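PDB 2D81: PHB depolymerase from Penicillium funiculosum, which hydrolyses poly(3-hydroxybutyrate), a microbial polyester, and probably does so by the ester-cleaving chemistry of the alpha/beta hydrolase fold. Local coordinates for residues A[284-289]-A[293-298]; A[30-35]-A[301-306]. All coordinates share one frame; numbering follows the deposited sequence.

Contact 1: residues A[284-289]-A[293-298]; sequences CWDWVG and SNADQI. With RB3 ((1R)-3-{[(1R)-3-methoxy-1-methyl-3-oxopropyl]oxy}-1-methyl-3-oxopropyl (3R)-3-hydroxybutanoate), chain C.
G289 and A295 mark the closest backbone approach of the two segments, with 5.5 Å between their CA atoms, where one irregular loop between strand 277-280 and helix 301-314 doubles back on itself. Each side is held by a small turn of its own: an Asx turn headed by D286, and a type I beta turn from N294 to Q297, closed by Q297 N on N294 O. In this alpha/beta hydrolase fold the loop serves as one wall of the substrate pocket, and it illustrates how a single carboxylate can organise a segment lacking regular structure. G289, at positive phi (102°), has a conformation in which a side chain would jam against the carbonyl before it. No hydrogen bond crosses between the segments; the methyl of A295 packs instead against the carboxylate, its CB lying 3.5 Å from D286 OD2. With CG of D286 anti to the backbone N (chi1 -171°), OD1 is brought within reach of the amides that follow, taking G289 N at 2.8 Å on its syn side and V288 N at 3.2 Å nearly in line with the C-O bond. W290 N bonds to the same oxygen and Y291 N to OD2, an amide-rich setting that would probably favour the ionised form. Replacing D286 by an alanine would strip away both acceptor oxygens and is likely to leave the V288 and G289 amides without their mates and the turn free to shift. Beyond the turn, CG1 of V288 sits 3.7 Å above the centre of one face of the W287 indole, while Y23 stacks with the same ring. W287 turns its edge to the bound trimer and donates from NE1 to the ester carbonyl oxygen O1B of RB3, at 2.9 Å.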
loop_
_atom_site.group_PDB
_atom_site.type_symbol
_atom_site.label_atom_id
_atom_site.label_comp_id
_atom_site.label_asym_id
_atom_site.label_seq_id
_atom_site.Cartn_x
_atom_site.Cartn_y
_atom_site.Cartn_z
ATOM N N CYS A 284 3.090 -0.862 -12.347
ATOM C CA CYS A 284 2.087 -0.508 -11.350
ATOM C C CYS A 284 1.520 -1.765 -10.701
ATOM O O CYS A 284 1.560 -2.841 -11.291
ATOM C CB CYS A 284 0.916 0.204 -12.002
ATOM S SG CYS A 284 1.218 1.637 -13.076
ATOM N N TRP A 285 0.948 -1.615 -9.507
ATOM C CA TRP A 285 0.147 -2.684 -8.920
ATOM C C TRP A 285 -1.206 -2.743 -9.610
ATOM O O TRP A 285 -1.705 -1.732 -10.104
ATOM C CB TRP A 285 -0.042 -2.457 -7.417
ATOM C CG TRP A 285 1.246 -2.510 -6.676
ATOM C CD1 TRP A 285 1.986 -1.453 -6.229
ATOM C CD2 TRP A 285 1.995 -3.687 -6.364
ATOM N NE1 TRP A 285 3.155 -1.902 -5.658
ATOM C CE2 TRP A 285 3.185 -3.269 -5.730
ATOM C CE3 TRP A 285 1.777 -5.057 -6.563
ATOM C CZ2 TRP A 285 4.157 -4.173 -5.292
ATOM C CZ3 TRP A 285 2.744 -5.958 -6.127
ATOM C CH2 TRP A 285 3.918 -5.511 -5.500
ATOM N N ASP A 286 -1.795 -3.934 -9.647
ATOM C CA ASP A 286 -2.974 -4.169 -10.473
ATOM C C ASP A 286 -4.274 -3.715 -9.811
ATOM O O ASP A 286 -4.829 -4.414 -8.961
ATOM C CB ASP A 286 -3.063 -5.654 -10.829
ATOM C CG ASP A 286 -4.136 -5.944 -11.856
ATOM O OD1 ASP A 286 -4.746 -4.983 -12.373
ATOM O OD2 ASP A 286 -4.364 -7.135 -12.147
ATOM N N TRP A 287 -4.756 -2.539 -10.207
ATOM C CA TRP A 287 -6.070 -2.063 -9.782
ATOM C C TRP A 287 -7.022 -1.879 -10.970
ATOM O O TRP A 287 -8.065 -1.229 -10.849
ATOM C CB TRP A 287 -5.939 -0.738 -9.016
ATOM C CG TRP A 287 -5.361 0.398 -9.818
ATOM C CD1 TRP A 287 -4.053 0.573 -10.177
ATOM C CD2 TRP A 287 -6.080 1.511 -10.367
ATOM N NE1 TRP A 287 -3.914 1.727 -10.915
ATOM C CE2 TRP A 287 -5.142 2.321 -11.047
ATOM C CE3 TRP A 287 -7.426 1.902 -10.351
ATOM C CZ2 TRP A 287 -5.508 3.498 -11.706
ATOM C CZ3 TRP A 287 -7.790 3.074 -11.008
ATOM C CH2 TRP A 287 -6.832 3.858 -11.675
ATOM N N VAL A 288 -6.674 -2.464 -12.113
ATOM C CA VAL A 288 -7.479 -2.284 -13.323
ATOM C C VAL A 288 -7.844 -3.595 -14.010
ATOM O O VAL A 288 -8.672 -3.613 -14.925
ATOM C CB VAL A 288 -6.757 -1.380 -14.348
ATOM C CG1 VAL A 288 -6.515 -0.011 -13.741
ATOM C CG2 VAL A 288 -5.440 -2.021 -14.780
ATOM N N GLY A 289 -7.223 -4.685 -13.570
ATOM C CA GLY A 289 -7.548 -5.995 -14.105
ATOM C C GLY A 289 -6.563 -6.545 -15.124
ATOM O O GLY A 289 -6.920 -7.417 -15.921
ATOM N N SER A 293 -9.670 -11.033 -13.681
ATOM C CA SER A 293 -10.915 -10.360 -13.348
ATOM C C SER A 293 -11.097 -10.193 -11.842
ATOM O O SER A 293 -11.889 -9.367 -11.402
ATOM C CB SER A 293 -12.097 -11.140 -13.927
ATOM O OG SER A 293 -12.076 -12.486 -13.488
ATOM N N ASN A 294 -10.363 -10.977 -11.055
ATOM C CA ASN A 294 -10.476 -10.925 -9.597
ATOM C C ASN A 294 -9.330 -10.164 -8.929
ATOM O O ASN A 294 -8.998 -10.428 -7.774
ATOM C CB ASN A 294 -10.531 -12.339 -9.020
ATOM C CG ASN A 294 -9.477 -13.246 -9.611
ATOM O OD1 ASN A 294 -8.331 -12.838 -9.808
ATOM N ND2 ASN A 294 -9.856 -14.486 -9.897
ATOM N N ALA A 295 -8.739 -9.216 -9.651
ATOM C CA ALA A 295 -7.588 -8.466 -9.149
ATOM C C ALA A 295 -7.788 -7.882 -7.750
ATOM O O ALA A 295 -6.839 -7.809 -6.967
ATOM C CB ALA A 295 -7.226 -7.347 -10.128
ATOM N N ASP A 296 -9.010 -7.451 -7.440
ATOM C CA ASP A 296 -9.274 -6.835 -6.143
ATOM C C ASP A 296 -10.117 -7.707 -5.216
ATOM O O ASP A 296 -10.687 -7.222 -4.237
ATOM C CB ASP A 296 -9.929 -5.455 -6.326
ATOM C CG ASP A 296 -11.322 -5.522 -6.939
ATOM O OD1 ASP A 296 -11.719 -6.578 -7.479
ATOM O OD2 ASP A 296 -12.026 -4.491 -6.889
ATOM N N GLN A 297 -10.170 -9.002 -5.513
ATOM C CA GLN A 297 -10.908 -9.951 -4.684
ATOM C C GLN A 297 -9.961 -11.021 -4.148
ATOM O O GLN A 297 -8.822 -11.134 -4.597
ATOM C CB GLN A 297 -12.022 -10.606 -5.506
ATOM C CG GLN A 297 -13.005 -9.603 -6.111
ATOM C CD GLN A 297 -13.939 -10.235 -7.129
ATOM O OE1 GLN A 297 -13.496 -10.927 -8.043
ATOM N NE2 GLN A 297 -15.237 -9.992 -6.980
ATOM N N ILE A 298 -10.429 -11.798 -3.180
ATOM C CA ILE A 298 -9.648 -12.923 -2.686
ATOM C C ILE A 298 -9.217 -13.775 -3.881
ATOM O O ILE A 298 -10.027 -14.090 -4.751
ATOM C CB ILE A 298 -10.482 -13.772 -1.691
ATOM C CG1 ILE A 298 -10.805 -12.931 -0.449
ATOM C CG2 ILE A 298 -9.710 -15.033 -1.293
ATOM C CD1 ILE A 298 -11.888 -13.526 0.465
HETATM O O1M RB3 C . 0.144 8.254 -12.621
HETATM C C1A RB3 C . 0.227 7.241 -11.892
HETATM O O1A RB3 C . 1.148 6.396 -11.916
HETATM C C2A RB3 C . -0.899 7.020 -10.880
HETATM C C3A RB3 C . -1.563 5.656 -11.075
HETATM C C4A RB3 C . -2.691 5.512 -10.050
HETATM O O3A RB3 C . -2.110 5.581 -12.402
HETATM C C1B RB3 C . -1.975 4.344 -12.953
HETATM O O1B RB3 C . -1.845 3.349 -12.241
HETATM C C2B RB3 C . -1.986 4.224 -14.479
HETATM C C3B RB3 C . -2.210 2.792 -14.974
HETATM C C4B RB3 C . -3.588 2.268 -14.561
HETATM O O3B RB3 C . -2.132 2.778 -16.408
HETATM C C1C RB3 C . -0.854 2.656 -16.858
HETATM O O1C RB3 C . 0.075 3.179 -16.243
HETATM C C2C RB3 C . -0.590 1.873 -18.146
HETATM C C3C RB3 C . 0.063 2.762 -19.206
HETATM C C4C RB3 C . 0.294 1.977 -20.499
HETATM O O3C RB3 C . -0.768 3.899 -19.455
#

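Contact 2: residues A[30-35]-A[301-306]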
loop_
_atom_site.group_PDB
_atom_site.type_symbol
_atom_site.label_atom_id
_atom_site.label_comp_id
_atom_site.label_asym_id
_atom_site.label_seq_id
_atom_site.Cartn_x
_atom_site.Cartn_y
_atom_site.Cartn_z
ATOM N N VAL A 30 -9.491 -4.255 2.125
ATOM C CA VAL A 30 -10.883 -4.675 2.001
ATOM C C VAL A 30 -11.012 -6.182 1.776
ATOM O O VAL A 30 -11.657 -6.882 2.562
ATOM C CB VAL A 30 -11.586 -3.921 0.842
ATOM C CG1 VAL A 30 -12.980 -4.487 0.607
ATOM C CG2 VAL A 30 -11.661 -2.432 1.169
ATOM N N ALA A 31 -10.400 -6.681 0.706
ATOM C CA ALA A 31 -10.568 -8.083 0.323
ATOM C C ALA A 31 -9.993 -9.018 1.380
ATOM O O ALA A 31 -10.542 -10.094 1.637
ATOM C CB ALA A 31 -9.907 -8.345 -1.029
ATOM N N TYR A 32 -8.887 -8.600 1.993
ATOM C CA TYR A 32 -8.272 -9.368 3.068
ATOM C C TYR A 32 -8.273 -8.599 4.388
ATOM O O TYR A 32 -7.270 -8.569 5.097
ATOM C CB TYR A 32 -6.831 -9.750 2.702
ATOM C CG TYR A 32 -6.710 -10.768 1.587
ATOM C CD1 TYR A 32 -6.720 -10.375 0.250
ATOM C CD2 TYR A 32 -6.564 -12.126 1.873
ATOM C CE1 TYR A 32 -6.583 -11.306 -0.777
ATOM C CE2 TYR A 32 -6.428 -13.070 0.851
ATOM C CZ TYR A 32 -6.438 -12.651 -0.466
ATOM O OH TYR A 32 -6.311 -13.571 -1.475
ATOM N N SER A 33 -9.403 -7.984 4.722
ATOM C CA SER A 33 -9.502 -7.223 5.960
ATOM C C SER A 33 -9.200 -8.094 7.180
ATOM O O SER A 33 -8.816 -7.582 8.229
ATOM C CB SER A 33 -10.894 -6.593 6.090
ATOM O OG SER A 33 -11.918 -7.573 6.102
ATOM N N ASP A 34 -9.358 -9.407 7.034
ATOM C CA ASP A 34 -9.053 -10.337 8.115
ATOM C C ASP A 34 -7.549 -10.494 8.335
ATOM O O ASP A 34 -7.098 -10.726 9.459
ATOM C CB ASP A 34 -9.681 -11.708 7.828
ATOM C CG ASP A 34 -9.168 -12.326 6.537
ATOM O OD1 ASP A 34 -9.215 -11.648 5.493
ATOM O OD2 ASP A 34 -8.719 -13.494 6.563
ATOM N N VAL A 35 -6.779 -10.365 7.261
ATOM C CA VAL A 35 -5.325 -10.478 7.330
ATOM C C VAL A 35 -4.726 -9.157 7.797
ATOM O O VAL A 35 -3.856 -9.129 8.671
ATOM C CB VAL A 35 -4.729 -10.836 5.951
ATOM C CG1 VAL A 35 -3.206 -10.843 6.017
ATOM C CG2 VAL A 35 -5.240 -12.199 5.506
ATOM N N VAL A 301 -4.194 -12.472 -8.189
ATOM C CA VAL A 301 -2.881 -13.102 -8.178
ATOM C C VAL A 301 -1.849 -12.290 -7.406
ATOM O O VAL A 301 -1.051 -12.852 -6.658
ATOM C CB VAL A 301 -2.356 -13.383 -9.614
ATOM C CG1 VAL A 301 -3.236 -14.431 -10.289
ATOM C CG2 VAL A 301 -2.328 -12.105 -10.434
ATOM N N GLN A 302 -1.859 -10.971 -7.564
ATOM C CA GLN A 302 -0.894 -10.152 -6.833
ATOM C C GLN A 302 -1.235 -10.052 -5.349
ATOM O O GLN A 302 -0.350 -10.163 -4.500
ATOM C CB GLN A 302 -0.794 -8.748 -7.441
ATOM C CG GLN A 302 -0.415 -8.740 -8.918
ATOM C CD GLN A 302 0.029 -7.377 -9.400
ATOM O OE1 GLN A 302 -0.454 -6.348 -8.924
ATOM N NE2 GLN A 302 0.946 -7.361 -10.364
ATOM N N MET A 303 -2.506 -9.850 -5.019
ATOM C CA MET A 303 -2.892 -9.812 -3.611
ATOM C C MET A 303 -2.585 -11.137 -2.920
ATOM O O MET A 303 -2.130 -11.156 -1.777
ATOM C CB MET A 303 -4.380 -9.481 -3.446
ATOM C CG MET A 303 -4.741 -8.043 -3.793
ATOM S SD MET A 303 -6.214 -7.466 -2.920
ATOM C CE MET A 303 -7.463 -8.554 -3.592
ATOM N N ALA A 304 -2.829 -12.242 -3.614
ATOM C CA ALA A 304 -2.564 -13.561 -3.047
ATOM C C ALA A 304 -1.074 -13.750 -2.754
ATOM O O ALA A 304 -0.700 -14.376 -1.756
ATOM C CB ALA A 304 -3.055 -14.647 -4.003
ATOM N N ALA A 305 -0.230 -13.207 -3.625
ATOM C CA ALA A 305 1.217 -13.289 -3.443
ATOM C C ALA A 305 1.647 -12.491 -2.216
ATOM O O ALA A 305 2.414 -12.976 -1.385
ATOM C CB ALA A 305 1.929 -12.762 -4.682
ATOM N N ILE A 306 1.146 -11.264 -2.110
ATOM C CA ILE A 306 1.447 -10.418 -0.963
ATOM C C ILE A 306 0.946 -11.045 0.335
ATOM O O ILE A 306 1.660 -11.068 1.336
ATOM C CB ILE A 306 0.828 -9.014 -1.145
ATOM C CG1 ILE A 306 1.457 -8.337 -2.372
ATOM C CG2 ILE A 306 1.070 -8.162 0.104
ATOM C CD1 ILE A 306 0.792 -7.024 -2.768
#
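Y32 and M303 are the residues whose backbones come nearest, their CA atoms 8.6 Å apart, at the point where helix 20-31 has just given way to a turn and the first residues of helix 301-314 pass beside it. Such a separation is bridged mainly by side chains, without a hydrogen bond between the segments, and the case shows how one methionine can join a helix end to a neighbouring helix. M303 reaches across with its chain bent at the thioether (chi3 -64°), which turns the terminal methyl onto the other segment. There CE meets the CB of A31 at 3.5 Å and also lies 4.0 Å from CE1 of the Y32 ring. Nearer its own backbone, M303 CB touches the same ring carbon at 3.9 Å, so that the two long side chains cross obliquely in an apolar contact. Because CG of Y32 lies anti to its own carbonyl carbon (chi1 -69°), the phenol is carried over to helix 301-314, and its OH arrives 4.1 Å from A304 CA. The hydroxyl there is hydrogen-bonded to the backbone N of G299, just ahead of this helix, so the phenol is fixed at its polar end as well as by apolar contact. The patch belongs to a wider interface: M303 also lies on M24, Q27 and L28 of helix 20-31, V35 reaches V310 and K311 farther along helix 301-314, and I306 turns to V225 and L227 of strand 221-227 in the central sheet.

Contact 1 is nested in sequence within the span of chain that contact 2 closes, and their centres lie about 10 Å apart on the same side of the chain's centre. They meet directly: D286 N probably donates to Q302 OE1 (2.9 Å), and M303 CE packs close to Q297 O at 3.1 Å. D296 O also rests on A31 CB, 3.5 Å away, bringing the turn of 293-298 against the end of helix 20-31. Contact 1 supplies C284, W287 and V288 to the RB3 pocket; contact 2 supplies no pocket residue and joins the two helices on which the pocket loop packs.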